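Local coordinates for protein UDP-glucose:anthocyanidin 3-O-glucosyltransferase (Clitoria ternatea, PDB 4REL) that is a plant glycosyltransferase of the GT-B clan, built of two Rossmann-like domains, each around a parallel beta sheet, at residues D259-S263 with R264-Y268; S303-S306 with I307-K310. All coordinates share one frame; numbering follows the deposited sequence. Where two conformers were deposited one is given.

Contact 1 (D259-S263 with R264-Y268); sequences DSKSS and RSVAY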
loop_
_atom_site.group_PDB
_atom_site.type_symbol
_atom_site.label_atom_id
_atom_site.label_comp_id
_atom_site.label_asym_id
_atom_site.label_seq_id
_atom_site.Cartn_x
_atom_site.Cartn_y
_atom_site.Cartn_z
ATOM N N ASP A 259 -13.880 -15.574 17.604
ATOM C CA ASP A 259 -13.733 -15.929 19.020
ATOM C C ASP A 259 -14.017 -17.410 19.277
ATOM O O ASP A 259 -13.497 -18.000 20.229
ATOM C CB ASP A 259 -14.668 -15.089 19.900
ATOM C CG ASP A 259 -14.248 -13.640 19.992
ATOM O OD1 ASP A 259 -13.025 -13.365 19.970
ATOM O OD2 ASP A 259 -15.149 -12.777 20.101
ATOM N N SER A 260 -14.844 -18.003 18.422
ATOM C CA SER A 260 -15.276 -19.383 18.601
ATOM C C SER A 260 -14.287 -20.352 17.975
ATOM O O SER A 260 -14.462 -21.566 18.059
ATOM C CB SER A 260 -16.666 -19.596 17.992
ATOM O OG SER A 260 -16.650 -19.441 16.582
ATOM N N LYS A 261 -13.240 -19.811 17.356
ATOM C CA LYS A 261 -12.246 -20.638 16.670
ATOM C C LYS A 261 -10.948 -20.763 17.470
ATOM O O LYS A 261 -10.668 -19.938 18.336
ATOM C CB LYS A 261 -11.953 -20.058 15.282
ATOM C CG LYS A 261 -13.186 -19.934 14.408
ATOM C CD LYS A 261 -13.794 -21.298 14.146
ATOM C CE LYS A 261 -15.132 -21.166 13.440
ATOM N NZ LYS A 261 -15.788 -22.491 13.259
ATOM N N SER A 262 -10.168 -21.799 17.169
ATOM C CA SER A 262 -8.886 -22.053 17.830
ATOM C C SER A 262 -7.800 -21.078 17.370
ATOM O O SER A 262 -7.866 -20.547 16.260
ATOM C CB SER A 262 -8.428 -23.486 17.550
ATOM O OG SER A 262 -9.372 -24.429 18.022
ATOM N N SER A 263 -6.789 -20.855 18.209
ATOM C CA SER A 263 -5.730 -19.911 17.860
ATOM C C SER A 263 -5.010 -20.347 16.583
ATOM O O SER A 263 -4.749 -21.533 16.372
ATOM C CB SER A 263 -4.727 -19.751 19.004
ATOM O OG SER A 263 -3.823 -20.835 19.039
ATOM N N ARG A 264 -4.716 -19.371 15.725
ATOM C CA ARG A 264 -3.996 -19.609 14.469
ATOM C C ARG A 264 -4.574 -20.742 13.618
ATOM O O ARG A 264 -3.825 -21.493 12.993
ATOM C CB ARG A 264 -2.509 -19.874 14.754
ATOM C CG ARG A 264 -1.813 -18.755 15.542
ATOM C CD ARG A 264 -1.935 -17.414 14.822
ATOM N NE ARG A 264 -1.149 -16.348 15.453
ATOM C CZ ARG A 264 -1.353 -15.048 15.253
ATOM N NH1 ARG A 264 -0.591 -14.149 15.867
ATOM N NH2 ARG A 264 -2.327 -14.643 14.451
ATOM N N SER A 265 -5.900 -20.863 13.574
ATOM C CA SER A 265 -6.527 -21.951 12.820
ATOM C C SER A 265 -7.268 -21.487 11.560
ATOM O O SER A 265 -7.566 -22.301 10.682
ATOM C CB SER A 265 -7.510 -22.704 13.710
ATOM O OG SER A 265 -8.575 -21.849 14.077
ATOM N N VAL A 266 -7.559 -20.191 11.476
ATOM C CA VAL A 266 -8.451 -19.670 10.435
ATOM C C VAL A 266 -7.696 -19.048 9.273
ATOM O O VAL A 266 -6.732 -18.318 9.475
ATOM C CB VAL A 266 -9.405 -18.609 11.008
ATOM C CG1 VAL A 266 -10.337 -18.068 9.915
ATOM C CG2 VAL A 266 -10.217 -19.200 12.148
ATOM N N ALA A 267 -8.127 -19.345 8.050
ATOM C CA ALA A 267 -7.583 -18.650 6.882
ATOM C C ALA A 267 -8.421 -17.415 6.545
ATOM O O ALA A 267 -9.618 -17.529 6.244
ATOM C CB ALA A 267 -7.532 -19.595 5.685
ATOM N N TYR A 268 -7.801 -16.234 6.584
ATOM C CA TYR A 268 -8.464 -15.017 6.133
ATOM C C TYR A 268 -8.024 -14.760 4.699
ATOM O O TYR A 268 -6.830 -14.672 4.408
ATOM C CB TYR A 268 -8.105 -13.823 7.039
ATOM C CG TYR A 268 -8.514 -12.487 6.452
ATOM C CD1 TYR A 268 -9.801 -12.291 5.971
ATOM C CD2 TYR A 268 -7.610 -11.429 6.374
ATOM C CE1 TYR A 268 -10.191 -11.079 5.428
ATOM C CE2 TYR A 268 -7.988 -10.204 5.834
ATOM C CZ TYR A 268 -9.284 -10.041 5.358
ATOM O OH TYR A 268 -9.684 -8.844 4.803
HETATM O O HOH W 1 -10.742 -23.518 14.799
#
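S262 and S265 are the ends of a type II beta turn that leads from helix 254-259 into strand 266-270, the first strand in sequence of the C-terminal Rossmann-like sheet. The S262 carbonyl takes two donors. S265 OG makes the short bond, 2.6 Å to S262 O, and sits 34° off the carbonyl plane; the backbone bond from S265 N to S262 O is weak, 3.3 Å. With chi1 65°, the S265 hydroxyl lies between its own N and carbonyl carbon, turned back over the turn. A water donates to this hydroxyl and accepts from S262 N, so the mouth of the turn is bridged from N to OG. R264 takes the third position of the turn, in the left-handed region expected there in type II geometry; its bent side chain leads away, and NH2 bonds to the V337 carbonyl. Next to the S265 hydroxyl, the K261 and V266 side chains cross at about a right angle, K261 CB 3.7 Å from V266 CG2. V266 also rests on W257 and L258 of the helix. The K261 chain bends further out and its end leads away, but with CG anti to the carbonyl carbon (chi1 -58°), K261 CG still lies 3.8 Å from V266 CG2.

Contact 2 (S303-S306 with I307-K310); sequences SLLS and ILPK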
loop_
_atom_site.group_PDB
_atom_site.type_symbol
_atom_site.label_atom_id
_atom_site.label_comp_id
_atom_site.label_asym_id
_atom_site.label_seq_id
_atom_site.Cartn_x
_atom_site.Cartn_y
_atom_site.Cartn_z
ATOM N N SER A 303 -20.413 -8.933 -6.315
ATOM C CA SER A 303 -20.626 -9.237 -7.722
ATOM C C SER A 303 -19.974 -10.551 -8.129
ATOM O O SER A 303 -20.264 -11.095 -9.198
ATOM C CB SER A 303 -20.098 -8.092 -8.582
ATOM O OG SER A 303 -18.817 -7.695 -8.150
ATOM N N LEU A 304 -19.096 -11.067 -7.270
ATOM C CA LEU A 304 -18.432 -12.335 -7.540
ATOM C C LEU A 304 -19.174 -13.546 -6.969
ATOM O O LEU A 304 -18.798 -14.686 -7.245
ATOM C CB LEU A 304 -16.986 -12.295 -7.045
ATOM C CG LEU A 304 -16.119 -11.266 -7.782
ATOM C CD1 LEU A 304 -14.786 -11.053 -7.104
ATOM C CD2 LEU A 304 -15.912 -11.683 -9.235
ATOM N N LEU A 305 -20.225 -13.312 -6.184
ATOM C CA LEU A 305 -20.950 -14.435 -5.588
ATOM C C LEU A 305 -21.502 -15.384 -6.649
ATOM O O LEU A 305 -21.548 -16.597 -6.441
ATOM C CB LEU A 305 -22.076 -13.954 -4.668
ATOM C CG LEU A 305 -21.626 -13.200 -3.420
ATOM C CD1 LEU A 305 -22.836 -12.724 -2.632
ATOM C CD2 LEU A 305 -20.772 -14.119 -2.566
ATOM N N SER A 306 -21.898 -14.829 -7.794
ATOM C CA SER A 306 -22.558 -15.614 -8.838
ATOM C C SER A 306 -21.624 -16.596 -9.545
ATOM O O SER A 306 -22.083 -17.513 -10.227
ATOM C CB SER A 306 -23.229 -14.698 -9.875
ATOM O OG SER A 306 -22.292 -13.803 -10.458
ATOM N N ILE A 307 -20.317 -16.418 -9.392
ATOM C CA ILE A 307 -19.396 -17.330 -10.072
ATOM C C ILE A 307 -18.805 -18.394 -9.144
ATOM O O ILE A 307 -18.130 -19.313 -9.607
ATOM C CB ILE A 307 -18.281 -16.584 -10.821
ATOM C CG1 ILE A 307 -17.349 -15.891 -9.838
ATOM C CG2 ILE A 307 -18.874 -15.591 -11.828
ATOM C CD1 ILE A 307 -16.062 -15.402 -10.470
ATOM N N LEU A 308 -19.064 -18.275 -7.843
ATOM C CA LEU A 308 -18.688 -19.329 -6.901
ATOM C C LEU A 308 -19.401 -20.612 -7.292
ATOM O O LEU A 308 -20.517 -20.552 -7.813
ATOM C CB LEU A 308 -19.105 -18.934 -5.485
ATOM C CG LEU A 308 -18.389 -17.734 -4.878
ATOM C CD1 LEU A 308 -18.972 -17.423 -3.500
ATOM C CD2 LEU A 308 -16.897 -18.005 -4.770
ATOM N N PRO A 309 -18.762 -21.775 -7.057
ATOM C CA PRO A 309 -19.376 -23.075 -7.344
ATOM C C PRO A 309 -20.761 -23.162 -6.712
ATOM O O PRO A 309 -20.958 -22.652 -5.604
ATOM C CB PRO A 309 -18.422 -24.066 -6.663
ATOM C CG PRO A 309 -17.094 -23.384 -6.711
ATOM C CD PRO A 309 -17.404 -21.920 -6.501
ATOM N N LYS A 310 -21.719 -23.761 -7.416
ATOM C CA LYS A 310 -23.054 -23.928 -6.859
ATOM C C LYS A 310 -22.991 -24.700 -5.536
ATOM O O LYS A 310 -22.363 -25.755 -5.454
ATOM C CB LYS A 310 -23.970 -24.658 -7.845
ATOM C CG LYS A 310 -25.381 -24.837 -7.311
ATOM C CD LYS A 310 -26.309 -25.514 -8.305
ATOM C CE LYS A 310 -27.737 -25.510 -7.774
ATOM N NZ LYS A 310 -28.666 -26.298 -8.625
#
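The L304 carbonyl is met over a face by I307: the bond from I307 N to L304 O is 3.1 Å and fairly straight at the hydrogen (158°), but the donor stands 57° out of the carbonyl plane. I307 CG1 closes in on the same oxygen, 3.2 Å from L304 O, a tight fit. A chi1 of 67° puts CG1 between the I307 backbone N and carbonyl carbon, within reach of L304. The next carbonyl is held more loosely, by a weak bond of 3.3 Å from L308 N to L305 O, and L308 CB packs 3.5 Å from L305 O. Two pairs of side chains run side by side and point the same way. L304 CD2 meets I307 CD1 at 3.9 Å, and L305 CD2 meets L308 CD1 at the same distance. L308 is buried, covered by L300 and by V282 of helix 279-292; I307 touches P279 and V282 of that helix, and L305 reaches L300. Each bond runs from residue i+3 back to residue i, giving two overlapping type I turns, L304-I307 and L305-L308, in the connection between strand 296-299 and helix 312-315 of the C-terminal Rossmann-like domain.

Both contacts are local turns at the surface of the C-terminal domain, their centres about 25 Å apart and their nearest atoms about 13 Å apart, without touching. They flank one beta-alpha-beta crossover: contact 1 enters strand 266-270, contact 2 follows the neighbouring parallel strand 296-299, and helix 279-292 links the strands, so the two turns lie toward opposite ends of the strands. Among the residues that touch, each has one that is buried, V266 or L308. Contact 1 is largely polar, with a serine hydroxyl and a water across the turn; contact 2 joins backbone bonds to leucine and isoleucine packing, part of it against helix 279-292.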